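Local coordinates for tellurite resistance protein of COG3793 (Nostoc punctiforme, PDB 2OU3) that is of unknown detailed function but probably serves tellurite resistance as an all-helical, metal-binding TerB-family protein, here holding zinc and 1H-indole-3-carbaldehyde, at residues A[61-64]-A[65-69]; A[78-81]-A[82-86]; A[96-99]-A[100-104]; A[121-125]-A[126-130]. One frame throughout, in Å; residues are numbered along the deposited sequence.

Contact 1 (A[61-64]-A[65-69]). With I3A (1H-indole-3-carbaldehyde), chain E.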
loop_
_atom_site.group_PDB
_atom_site.type_symbol
_atom_site.label_atom_id
_atom_site.label_comp_id
_atom_site.label_asym_id
_atom_site.label_seq_id
_atom_site.Cartn_x
_atom_site.Cartn_y
_atom_site.Cartn_z
ATOM N N TRP A 61 0.172 9.099 0.441
ATOM C CA TRP A 61 1.070 9.351 -0.708
ATOM C C TRP A 61 2.073 10.462 -0.430
ATOM O O TRP A 61 2.944 10.744 -1.254
ATOM C CB TRP A 61 0.339 9.741 -1.987
ATOM C CG TRP A 61 -0.890 8.936 -2.242
ATOM C CD1 TRP A 61 -1.099 7.647 -1.883
ATOM C CD2 TRP A 61 -2.085 9.375 -2.894
ATOM N NE1 TRP A 61 -2.357 7.250 -2.264
ATOM C CE2 TRP A 61 -2.975 8.290 -2.903
ATOM C CE3 TRP A 61 -2.484 10.581 -3.496
ATOM C CZ2 TRP A 61 -4.254 8.379 -3.458
ATOM C CZ3 TRP A 61 -3.737 10.664 -4.038
ATOM C CH2 TRP A 61 -4.614 9.571 -4.015
ATOM N N GLY A 62 1.936 11.121 0.696
ATOM C CA GLY A 62 2.855 12.209 1.079
ATOM C C GLY A 62 2.565 13.548 0.422
ATOM O O GLY A 62 3.441 14.435 0.356
ATOM N N VAL A 63 1.326 13.718 -0.047
ATOM C CA VAL A 63 0.852 15.021 -0.573
ATOM C C VAL A 63 1.091 16.172 0.417
ATOM O O VAL A 63 1.164 15.967 1.634
ATOM C CB VAL A 63 -0.637 15.013 -0.985
ATOM C CG1 VAL A 63 -0.861 14.027 -2.087
ATOM C CG2 VAL A 63 -1.605 14.780 0.228
ATOM N N ALA A 64 1.269 17.378 -0.125
ATOM C CA ALA A 64 1.337 18.588 0.683
ATOM C C ALA A 64 0.113 18.684 1.565
ATOM O O ALA A 64 -0.962 18.229 1.165
ATOM C CB ALA A 64 1.455 19.859 -0.227
ATOM N N ASP A 65 0.275 19.258 2.772
ATOM C CA ASP A 65 -0.824 19.422 3.733
ATOM C C ASP A 65 -2.036 20.148 3.176
ATOM O O ASP A 65 -3.177 19.833 3.533
ATOM C CB ASP A 65 -0.371 20.207 4.962
ATOM C CG ASP A 65 0.505 19.376 5.902
ATOM O OD1 ASP A 65 0.729 18.167 5.657
ATOM O OD2 ASP A 65 0.960 19.963 6.890
ATOM N N TRP A 66 -1.799 21.164 2.349
ATOM C CA TRP A 66 -2.921 21.862 1.745
ATOM C C TRP A 66 -3.927 20.914 1.082
ATOM O O TRP A 66 -5.126 21.194 1.077
ATOM C CB TRP A 66 -2.490 22.966 0.755
ATOM C CG TRP A 66 -2.055 22.535 -0.645
ATOM C CD1 TRP A 66 -0.765 22.467 -1.113
ATOM C CD2 TRP A 66 -2.901 22.229 -1.769
ATOM N NE1 TRP A 66 -0.766 22.098 -2.429
ATOM C CE2 TRP A 66 -2.057 21.948 -2.862
ATOM C CE3 TRP A 66 -4.285 22.146 -1.949
ATOM C CZ2 TRP A 66 -2.547 21.581 -4.102
ATOM C CZ3 TRP A 66 -4.781 21.793 -3.192
ATOM C CH2 TRP A 66 -3.914 21.511 -4.252
ATOM N N VAL A 67 -3.441 19.830 0.466
ATOM C CA VAL A 67 -4.316 18.948 -0.268
ATOM C C VAL A 67 -5.333 18.330 0.677
ATOM O O VAL A 67 -6.515 18.282 0.381
ATOM C CB VAL A 67 -3.527 17.858 -1.017
ATOM C CG1 VAL A 67 -4.487 16.798 -1.749
ATOM C CG2 VAL A 67 -2.573 18.497 -2.010
ATOM N N ILE A 68 -4.869 17.857 1.828
ATOM C CA ILE A 68 -5.757 17.224 2.806
ATOM C C ILE A 68 -6.673 18.242 3.490
ATOM O O ILE A 68 -7.886 18.013 3.637
ATOM C CB ILE A 68 -4.952 16.405 3.870
ATOM C CG1 ILE A 68 -4.079 15.359 3.182
ATOM C CG2 ILE A 68 -5.905 15.748 4.881
ATOM C CD1 ILE A 68 -4.803 14.359 2.253
ATOM N N GLU A 69 -6.124 19.379 3.882
ATOM C CA GLU A 69 -6.960 20.410 4.494
ATOM C C GLU A 69 -8.101 20.842 3.566
ATOM O O GLU A 69 -9.254 21.016 3.976
ATOM C CB GLU A 69 -6.120 21.614 4.850
ATOM C CG GLU A 69 -5.108 21.296 5.932
ATOM C CD GLU A 69 -5.740 21.052 7.301
ATOM O OE1 GLU A 69 -6.979 21.195 7.473
ATOM O OE2 GLU A 69 -4.965 20.686 8.209
HETATM O O I3A E . -2.321 11.371 -7.236
HETATM C "C3'" I3A E . -2.686 10.200 -7.168
HETATM C C3 I3A E . -3.219 9.575 -8.403
HETATM C C2 I3A E . -3.602 8.264 -8.493
HETATM N N I3A E . -4.014 8.042 -9.788
HETATM C C8 I3A E . -3.914 9.159 -10.537
HETATM C C9 I3A E . -3.385 10.242 -9.698
HETATM C C4 I3A E . -3.139 11.518 -10.229
HETATM C C5 I3A E . -3.447 11.746 -11.549
HETATM C C6 I3A E . -3.948 10.725 -12.374
HETATM C C7 I3A E . -4.168 9.456 -11.862
HETATM O O HOH W 1 3.087 17.016 3.450
#

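Contact 2 (A[78-81]-A[82-86])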
loop_
_atom_site.group_PDB
_atom_site.type_symbol
_atom_site.label_atom_id
_atom_site.label_comp_id
_atom_site.label_asym_id
_atom_site.label_seq_id
_atom_site.Cartn_x
_atom_site.Cartn_y
_atom_site.Cartn_z
ATOM N N GLU A 78 -19.863 18.775 -7.178
ATOM C CA GLU A 78 -19.597 19.246 -8.547
ATOM C C GLU A 78 -19.875 18.142 -9.567
ATOM O O GLU A 78 -20.029 16.989 -9.194
ATOM C CB GLU A 78 -18.149 19.688 -8.681
ATOM C CG GLU A 78 -17.717 20.669 -7.596
ATOM C CD GLU A 78 -16.339 21.220 -7.872
ATOM O OE1 GLU A 78 -15.335 20.514 -7.598
ATOM O OE2 GLU A 78 -16.280 22.339 -8.415
ATOM N N ALA A 79 -19.949 18.498 -10.853
ATOM C CA ALA A 79 -20.175 17.496 -11.887
ATOM C C ALA A 79 -18.865 16.737 -12.134
ATOM O O ALA A 79 -17.814 17.341 -12.340
ATOM C CB ALA A 79 -20.705 18.142 -13.169
ATOM N N LEU A 80 -18.920 15.415 -12.061
ATOM C CA LEU A 80 -17.717 14.582 -12.138
ATOM C C LEU A 80 -16.941 14.833 -13.434
ATOM O O LEU A 80 -15.714 14.941 -13.435
ATOM C CB LEU A 80 -18.101 13.120 -12.028
ATOM C CG LEU A 80 -17.000 12.065 -12.142
ATOM C CD1 LEU A 80 -15.872 12.220 -11.144
ATOM C CD2 LEU A 80 -17.671 10.685 -12.017
ATOM N N GLU A 81 -17.656 14.962 -14.542
ATOM C CA GLU A 81 -16.977 15.232 -15.825
ATOM C C GLU A 81 -16.243 16.562 -15.851
ATOM O O GLU A 81 -15.247 16.724 -16.552
ATOM C CB GLU A 81 -17.974 15.179 -16.989
ATOM C CG GLU A 81 -19.067 16.271 -16.979
ATOM C CD GLU A 81 -20.334 15.885 -16.193
ATOM O OE1 GLU A 81 -20.304 14.933 -15.375
ATOM O OE2 GLU A 81 -21.361 16.572 -16.398
ATOM N N GLU A 82 -16.766 17.546 -15.129
ATOM C CA GLU A 82 -16.098 18.847 -15.034
ATOM C C GLU A 82 -14.852 18.773 -14.150
ATOM O O GLU A 82 -13.839 19.404 -14.437
ATOM C CB GLU A 82 -17.041 19.912 -14.500
ATOM C CG GLU A 82 -18.276 20.134 -15.399
ATOM C CD GLU A 82 -19.125 21.335 -14.963
ATOM O OE1 GLU A 82 -18.726 22.056 -14.014
ATOM O OE2 GLU A 82 -20.210 21.534 -15.554
ATOM N N VAL A 83 -14.927 18.003 -13.085
ATOM C CA VAL A 83 -13.789 17.854 -12.209
ATOM C C VAL A 83 -12.599 17.229 -12.958
ATOM O O VAL A 83 -11.475 17.757 -12.915
ATOM C CB VAL A 83 -14.177 17.079 -10.939
ATOM C CG1 VAL A 83 -12.941 16.886 -10.034
ATOM C CG2 VAL A 83 -15.249 17.848 -10.182
ATOM N N ILE A 84 -12.847 16.108 -13.636
ATOM C CA ILE A 84 -11.761 15.362 -14.281
ATOM C C ILE A 84 -11.104 16.177 -15.379
ATOM O O ILE A 84 -9.894 16.073 -15.599
ATOM C CB ILE A 84 -12.165 13.926 -14.784
ATOM C CG1 ILE A 84 -13.111 13.988 -16.006
ATOM C CG2 ILE A 84 -12.750 13.090 -13.621
ATOM C CD1 ILE A 84 -13.237 12.672 -16.818
ATOM N N ALA A 85 -11.887 17.038 -16.011
ATOM C CA ALA A 85 -11.413 17.880 -17.117
ATOM C C ALA A 85 -10.460 19.005 -16.653
ATOM O O ALA A 85 -9.824 19.673 -17.456
ATOM C CB ALA A 85 -12.623 18.478 -17.902
ATOM N N ARG A 86 -10.318 19.164 -15.342
ATOM C CA ARG A 86 -9.360 20.100 -14.798
ATOM C C ARG A 86 -7.923 19.642 -15.007
ATOM O O ARG A 86 -7.009 20.456 -14.912
ATOM C CB ARG A 86 -9.643 20.389 -13.321
ATOM C CG ARG A 86 -10.926 21.156 -13.116
ATOM C CD ARG A 86 -11.298 21.314 -11.642
ATOM N NE ARG A 86 -12.698 21.690 -11.562
ATOM C CZ ARG A 86 -13.491 21.538 -10.506
ATOM N NH1 ARG A 86 -13.050 21.025 -9.361
ATOM N NH2 ARG A 86 -14.761 21.898 -10.636
HETATM O O HOH W 2 -19.654 21.256 -11.605
#

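Contact 3 (A[96-99]-A[100-104]). With I3A (1H-indole-3-carbaldehyde), chain E.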
loop_
_atom_site.group_PDB
_atom_site.type_symbol
_atom_site.label_atom_id
_atom_site.label_comp_id
_atom_site.label_asym_id
_atom_site.label_seq_id
_atom_site.Cartn_x
_atom_site.Cartn_y
_atom_site.Cartn_z
ATOM N N ASP A 96 -9.220 3.990 -12.686
ATOM C CA ASP A 96 -8.486 4.185 -11.456
ATOM C C ASP A 96 -9.396 4.916 -10.443
ATOM O O ASP A 96 -9.537 4.506 -9.301
ATOM C CB ASP A 96 -7.232 4.966 -11.858
ATOM C CG ASP A 96 -6.267 5.267 -10.711
ATOM O OD1 ASP A 96 -6.532 4.938 -9.527
ATOM O OD2 ASP A 96 -5.186 5.823 -11.077
ATOM N N ILE A 97 -10.038 5.989 -10.890
ATOM C CA ILE A 97 -10.937 6.737 -10.050
ATOM C C ILE A 97 -12.051 5.790 -9.529
ATOM O O ILE A 97 -12.399 5.809 -8.348
ATOM C CB ILE A 97 -11.608 7.927 -10.853
ATOM C CG1 ILE A 97 -10.605 9.074 -11.133
ATOM C CG2 ILE A 97 -12.865 8.451 -10.118
ATOM C CD1 ILE A 97 -10.993 9.992 -12.343
ATOM N N LEU A 98 -12.627 5.010 -10.438
ATOM C CA LEU A 98 -13.775 4.124 -10.092
ATOM C C LEU A 98 -13.394 3.119 -9.035
ATOM O O LEU A 98 -14.126 2.909 -8.074
ATOM C CB LEU A 98 -14.286 3.409 -11.336
ATOM C CG LEU A 98 -15.721 2.892 -11.157
ATOM C CD1 LEU A 98 -16.585 4.154 -11.307
ATOM C CD2 LEU A 98 -16.156 1.847 -12.162
ATOM N N LEU A 99 -12.224 2.490 -9.210
ATOM C CA LEU A 99 -11.729 1.511 -8.280
ATOM C C LEU A 99 -11.505 2.097 -6.900
ATOM O O LEU A 99 -11.895 1.513 -5.912
ATOM C CB LEU A 99 -10.450 0.827 -8.813
ATOM C CG LEU A 99 -9.859 -0.234 -7.863
ATOM C CD1 LEU A 99 -10.835 -1.382 -7.591
ATOM C CD2 LEU A 99 -8.498 -0.760 -8.378
ATOM N N SER A 100 -10.888 3.258 -6.822
ATOM C CA SER A 100 -10.743 3.939 -5.527
ATOM C C SER A 100 -12.108 4.277 -4.928
ATOM O O SER A 100 -12.315 4.121 -3.737
ATOM C CB SER A 100 -9.907 5.214 -5.687
ATOM O OG SER A 100 -8.547 4.879 -5.968
ATOM N N ALA A 101 -13.050 4.717 -5.769
ATOM C CA ALA A 101 -14.406 5.021 -5.308
ATOM C C ALA A 101 -15.108 3.794 -4.719
ATOM O O ALA A 101 -15.793 3.877 -3.689
ATOM C CB ALA A 101 -15.250 5.590 -6.456
ATOM N N ILE A 102 -14.902 2.648 -5.358
ATOM C CA ILE A 102 -15.420 1.366 -4.836
ATOM C C ILE A 102 -14.839 1.076 -3.465
ATOM O O ILE A 102 -15.577 0.747 -2.541
ATOM C CB ILE A 102 -15.099 0.211 -5.799
ATOM C CG1 ILE A 102 -15.915 0.380 -7.080
ATOM C CG2 ILE A 102 -15.374 -1.187 -5.134
ATOM C CD1 ILE A 102 -15.390 -0.427 -8.307
ATOM N N TRP A 103 -13.513 1.192 -3.331
ATOM C CA TRP A 103 -12.834 0.955 -2.051
ATOM C C TRP A 103 -13.305 1.936 -0.985
ATOM O O TRP A 103 -13.540 1.545 0.147
ATOM C CB TRP A 103 -11.323 1.062 -2.192
ATOM C CG TRP A 103 -10.651 -0.193 -2.522
ATOM C CD1 TRP A 103 -10.283 -0.636 -3.752
ATOM C CD2 TRP A 103 -10.275 -1.209 -1.592
ATOM N NE1 TRP A 103 -9.652 -1.868 -3.644
ATOM C CE2 TRP A 103 -9.656 -2.250 -2.332
ATOM C CE3 TRP A 103 -10.420 -1.354 -0.209
ATOM C CZ2 TRP A 103 -9.169 -3.388 -1.724
ATOM C CZ3 TRP A 103 -9.932 -2.488 0.388
ATOM C CH2 TRP A 103 -9.327 -3.489 -0.361
ATOM N N VAL A 104 -13.457 3.204 -1.354
ATOM C CA VAL A 104 -14.000 4.192 -0.420
ATOM C C VAL A 104 -15.417 3.811 0.059
ATOM O O VAL A 104 -15.703 3.913 1.235
ATOM C CB VAL A 104 -14.032 5.592 -1.038
ATOM C CG1 VAL A 104 -14.841 6.549 -0.159
ATOM C CG2 VAL A 104 -12.583 6.125 -1.214
HETATM O O I3A E . -2.321 11.371 -7.236
HETATM C "C3'" I3A E . -2.686 10.200 -7.168
HETATM C C3 I3A E . -3.219 9.575 -8.403
HETATM C C2 I3A E . -3.602 8.264 -8.493
HETATM N N I3A E . -4.014 8.042 -9.788
HETATM C C8 I3A E . -3.914 9.159 -10.537
HETATM C C9 I3A E . -3.385 10.242 -9.698
HETATM C C4 I3A E . -3.139 11.518 -10.229
HETATM C C5 I3A E . -3.447 11.746 -11.549
HETATM C C6 I3A E . -3.948 10.725 -12.374
HETATM C C7 I3A E . -4.168 9.456 -11.862
HETATM O O HOH W 3 -7.352 2.843 -8.011
#

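Contact 4 (A[121-125]-A[126-130])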
loop_
_atom_site.group_PDB
_atom_site.type_symbol
_atom_site.label_atom_id
_atom_site.label_comp_id
_atom_site.label_asym_id
_atom_site.label_seq_id
_atom_site.Cartn_x
_atom_site.Cartn_y
_atom_site.Cartn_z
ATOM N N LYS A 121 -23.788 4.369 -12.332
ATOM C CA LYS A 121 -24.177 5.701 -12.813
ATOM C C LYS A 121 -22.956 6.560 -13.082
ATOM O O LYS A 121 -22.912 7.284 -14.082
ATOM C CB LYS A 121 -25.121 6.400 -11.818
ATOM C CG LYS A 121 -26.531 5.856 -11.837
ATOM C CD LYS A 121 -27.484 6.655 -10.935
HETATM N N MSE A 122 -21.954 6.456 -12.208
HETATM C CA MSE A 122 -20.713 7.217 -12.363
HETATM C C MSE A 122 -19.868 6.660 -13.492
HETATM O O MSE A 122 -19.309 7.421 -14.285
HETATM C CB MSE A 122 -19.888 7.231 -11.076
HETATM C CG MSE A 122 -20.528 7.961 -9.912
HETATM SE SE MSE A 122 -21.036 9.838 -10.347
HETATM C CE MSE A 122 -22.639 9.782 -9.721
ATOM N N ALA A 123 -19.790 5.326 -13.584
ATOM C CA ALA A 123 -19.081 4.682 -14.700
ATOM C C ALA A 123 -19.658 5.071 -16.037
ATOM O O ALA A 123 -18.914 5.227 -17.003
ATOM C CB ALA A 123 -19.068 3.170 -14.541
ATOM N N THR A 124 -20.982 5.237 -16.115
ATOM C CA THR A 124 -21.597 5.734 -17.337
ATOM C C THR A 124 -21.095 7.153 -17.669
ATOM O O THR A 124 -20.707 7.442 -18.820
ATOM C CB THR A 124 -23.111 5.702 -17.202
ATOM O OG1 THR A 124 -23.493 4.452 -16.606
ATOM C CG2 THR A 124 -23.741 5.867 -18.555
ATOM N N ILE A 125 -21.096 8.018 -16.668
ATOM C CA ILE A 125 -20.569 9.383 -16.806
ATOM C C ILE A 125 -19.114 9.355 -17.235
ATOM O O ILE A 125 -18.716 10.087 -18.134
ATOM C CB ILE A 125 -20.731 10.177 -15.503
ATOM C CG1 ILE A 125 -22.226 10.433 -15.240
ATOM C CG2 ILE A 125 -19.969 11.518 -15.590
ATOM C CD1 ILE A 125 -22.558 10.902 -13.819
ATOM N N LEU A 126 -18.341 8.460 -16.627
ATOM C CA LEU A 126 -16.933 8.264 -16.986
ATOM C C LEU A 126 -16.692 7.531 -18.300
ATOM O O LEU A 126 -15.555 7.478 -18.770
ATOM C CB LEU A 126 -16.208 7.542 -15.849
ATOM C CG LEU A 126 -16.006 8.325 -14.566
ATOM C CD1 LEU A 126 -15.331 7.421 -13.591
ATOM C CD2 LEU A 126 -15.179 9.602 -14.792
ATOM N N GLY A 127 -17.733 6.963 -18.907
ATOM C CA GLY A 127 -17.577 6.236 -20.160
ATOM C C GLY A 127 -17.004 4.826 -20.044
ATOM O O GLY A 127 -16.507 4.259 -21.033
ATOM N N ILE A 128 -17.115 4.235 -18.862
ATOM C CA ILE A 128 -16.579 2.888 -18.597
ATOM C C ILE A 128 -17.690 1.870 -18.880
ATOM O O ILE A 128 -18.805 2.019 -18.373
ATOM C CB ILE A 128 -16.120 2.753 -17.104
ATOM C CG1 ILE A 128 -15.103 3.840 -16.731
ATOM C CG2 ILE A 128 -15.543 1.367 -16.817
ATOM C CD1 ILE A 128 -14.744 3.880 -15.230
ATOM N N LYS A 129 -17.390 0.866 -19.703
ATOM C CA LYS A 129 -18.358 -0.187 -20.051
ATOM C C LYS A 129 -18.646 -1.103 -18.871
ATOM O O LYS A 129 -17.773 -1.328 -18.003
ATOM C CB LYS A 129 -17.868 -0.994 -21.260
ATOM C CG LYS A 129 -17.876 -0.153 -22.537
ATOM C CD LYS A 129 -18.030 -0.957 -23.812
ATOM C CE LYS A 129 -18.254 -0.036 -25.025
ATOM N NZ LYS A 129 -17.010 0.719 -25.349
ATOM N N GLU A 130 -19.877 -1.636 -18.835
ATOM C CA GLU A 130 -20.300 -2.506 -17.731
ATOM C C GLU A 130 -19.360 -3.657 -17.485
ATOM O O GLU A 130 -19.106 -4.021 -16.323
ATOM C CB GLU A 130 -21.687 -3.082 -18.000
ATOM C CG GLU A 130 -22.225 -4.051 -16.906
ATOM C CD GLU A 130 -22.540 -3.351 -15.615
ATOM O OE1 GLU A 130 -22.546 -2.104 -15.563
ATOM O OE2 GLU A 130 -22.808 -4.056 -14.641
HETATM O O HOH W 4 -21.679 1.513 -16.939
#

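Contact 1 (A[61-64]-A[65-69])
Val-63 and Ala-64 meet Val-67 and Ile-68 in a local, mainly apolar contact at the link between helix 48-60 and helix 65-73, a helix-loop-helix connection of the TerB fold. Gly-62, at a phi of 80°, turns the chain out of the first helix, and Val-63 and Ala-64 follow in an extended form before the second helix begins. Val-67 N donates to Ala-64 O at 3.0 Å with an N-H...O angle of 146°. The donor stands above the carbonyl plane, as in a bond from residue i+3 to residue i, closing a four-residue turn at the start of the helix.

Among the side chains, CG2 of Val-63 does the touching. It lies between its own backbone N and carbonyl carbon and reaches Val-67 CB at 3.8 Å; Val-63 CG2 is equally 3.8 Å from Ile-68 CD1. Both partners cross Val-63 at about a right angle, and Cys-58 of helix 48-60 packs against all three. The indole of Trp-66, turned by a chi1 of 79°, brings its CD1 obliquely to Ala-64 CB at 3.5 Å, while Val-67 CG2 lies over one face of the ring. On the polar side, a water donates to Val-63 O at 2.8 Å and, weakly, to Asp-65 OD1. Ile-68 also packs on Leu-8 of the second subunit.

Trp-61, at the start of the link, belongs to the indole-carbaldehyde pocket. Phe-57 and Phe-18 meet its ring edge-to-face, and the aldehyde carbon of the ligand, C3', lies over one face of the ring, 3.3 Å from Trp-61 CZ3.

Contact 2 (A[78-81]-A[82-86])
Val-83 N to Ala-79 O (3.1 Å) and Ile-84 N to Leu-80 O (3.1 Å, N-H...O 168°) set the backbone as the short helix 80-84, with Ala-79 at its N-cap position. Glu-78, before the helix, and Arg-86, after it, form an end-on salt bridge, their side chains crossing at about a right angle. The arginine gives one nitrogen to each oxygen: NH1 to Glu-78 OE1 at 2.9 Å and NH2 to Glu-78 OE2 at 2.7 Å. The fit is not coplanar, since the carboxylate and guanidinium planes lie 47° apart; OE1 is met on its syn side, whereas OE2 is approached from above the carboxylate plane. Arg-86 is extended from CG to NE, which lays one guanidinium face over Val-83 CA. A water accepts from Ala-79 N and donates to Glu-82 OE1 at 2.7 Å, tying the N-cap residue to the first turn. On the inner side, Leu-80 CD1 packs on Ile-84 CG2 at 4.1 Å, and Leu-80 continues onto Met-122 and Leu-126.

Because OE1 is also hydrogen-bonded to Tyr-74 OH, three bonds hold the Glu-78 carboxylate; this probably stabilises its charged form and fixes its rotation.

Contact 3 (A[96-99]-A[100-104])
Asp-96 and Ser-100 are brought to a shared water by their first torsions: the Asp-96 carboxylate extends opposite its backbone N (chi1 -179°), while Ser-100 OG turns beside its own N (chi1 -70°). The water donates to Asp-96 OD1 at 2.7 Å and is hydrogen-bonded to Ser-100 OG at 3.1 Å. Tyr-32 OH is a second link, hydrogen-bonded to both of the same atoms, so the direct OD1 to OG gap of 4.1 Å is spanned twice.

The other carboxylate oxygen serves the ligand. The indole nitrogen of the carbaldehyde donates to Asp-96 OD2 at 2.8 Å in a nearly straight bond, 165° at the hydrogen, and Tyr-155 OH of the second subunit bonds to OD2 as well. With partners on both oxygens, the carboxylate is probably held against rotation.

One turn on, Leu-99 and Trp-103 lie side by side and point the same way, CD1 of Leu-99 being 3.9 Å from CD1 of Trp-103. Leu-99 O sits at the ring edge, near its plane, 3.4 Å from Trp-103 CD1. Glu-143 takes the indole N-H, and Trp-16 of the second subunit meets the ring edge-to-face. Leu-98, Leu-99, Ile-102 and Trp-103 all pack on helix 130-154. Regular bonds from residue i+4 to residue i run throughout, such as Ile-102 N to Leu-98 O at 2.8 Å.

The whole is a buried central helix of an all-helical fold; Asp-96, near its N-terminal end, helps form the indole-carbaldehyde pocket beside the subunit interface.

Contact 4 (A[121-125]-A[126-130])
Ala-123 and Ile-128 close the C-terminal end of helix 113-126, their CB atoms 3.9 Å apart. Ile-128 has CG1 beside its backbone N (chi1 -55°) and is otherwise extended, which takes its far end past Ala-123 to Leu-98 and Gln-94 of helix 94-106. Its own amide turns back: Ile-128 N donates to Ala-123 O at 2.8 Å.

Leu-126 keeps CG opposite its carbonyl carbon (chi1 -69°), where CG rests 3.4 Å from Met-122 O. That same oxygen accepts from Leu-126 N at 2.7 Å, so the acceptor of the amide bond also touches the leucine's own side chain. Met-122, a selenomethionine, bends beyond CG, and its selenium leads away from this turn to Leu-80. Thr-124 places OG1 beside its backbone N (chi1 -44°), directed back at Arg-120 O, its hydrogen-bond partner; a water that donates to Ile-128 O at 3.3 Å adds a weak bond to Thr-124 OG1. Lys-129, the next residue, already holds the N-cap position of helix 130-154.

Gly-127 leaves helical geometry with positive phi, and its N donates to Thr-124 O at 3.0 Å from well above the carbonyl plane. Together with the bond from Ile-128 to Ala-123 and the apolar contact between those two residues, this is a Schellman motif, ending one helix just before the next begins.

The contacts follow one another along the chain in numerical order, all within the TerB region. Contact 3, on helix 94-106, lies closest to the chain centre, about 5 Å away; the others lie 15 to 16 Å out. Contacts 2, 3 and 4 form one packed cluster with centres 13 to 16 Å apart: Ile-84 touches Ile-97, Leu-98 touches Ala-123 and Ile-128, and Leu-80 touches Met-122 and Leu-126, so helices 80-84, 94-106 and 113-126 share a core. Contact 1 stands apart, its centre about 28 Å from that of contact 4 across the chain's centre. Contacts 1 and 3 nevertheless meet the same ligand and the second subunit, so the pocket lies beside the subunit interface.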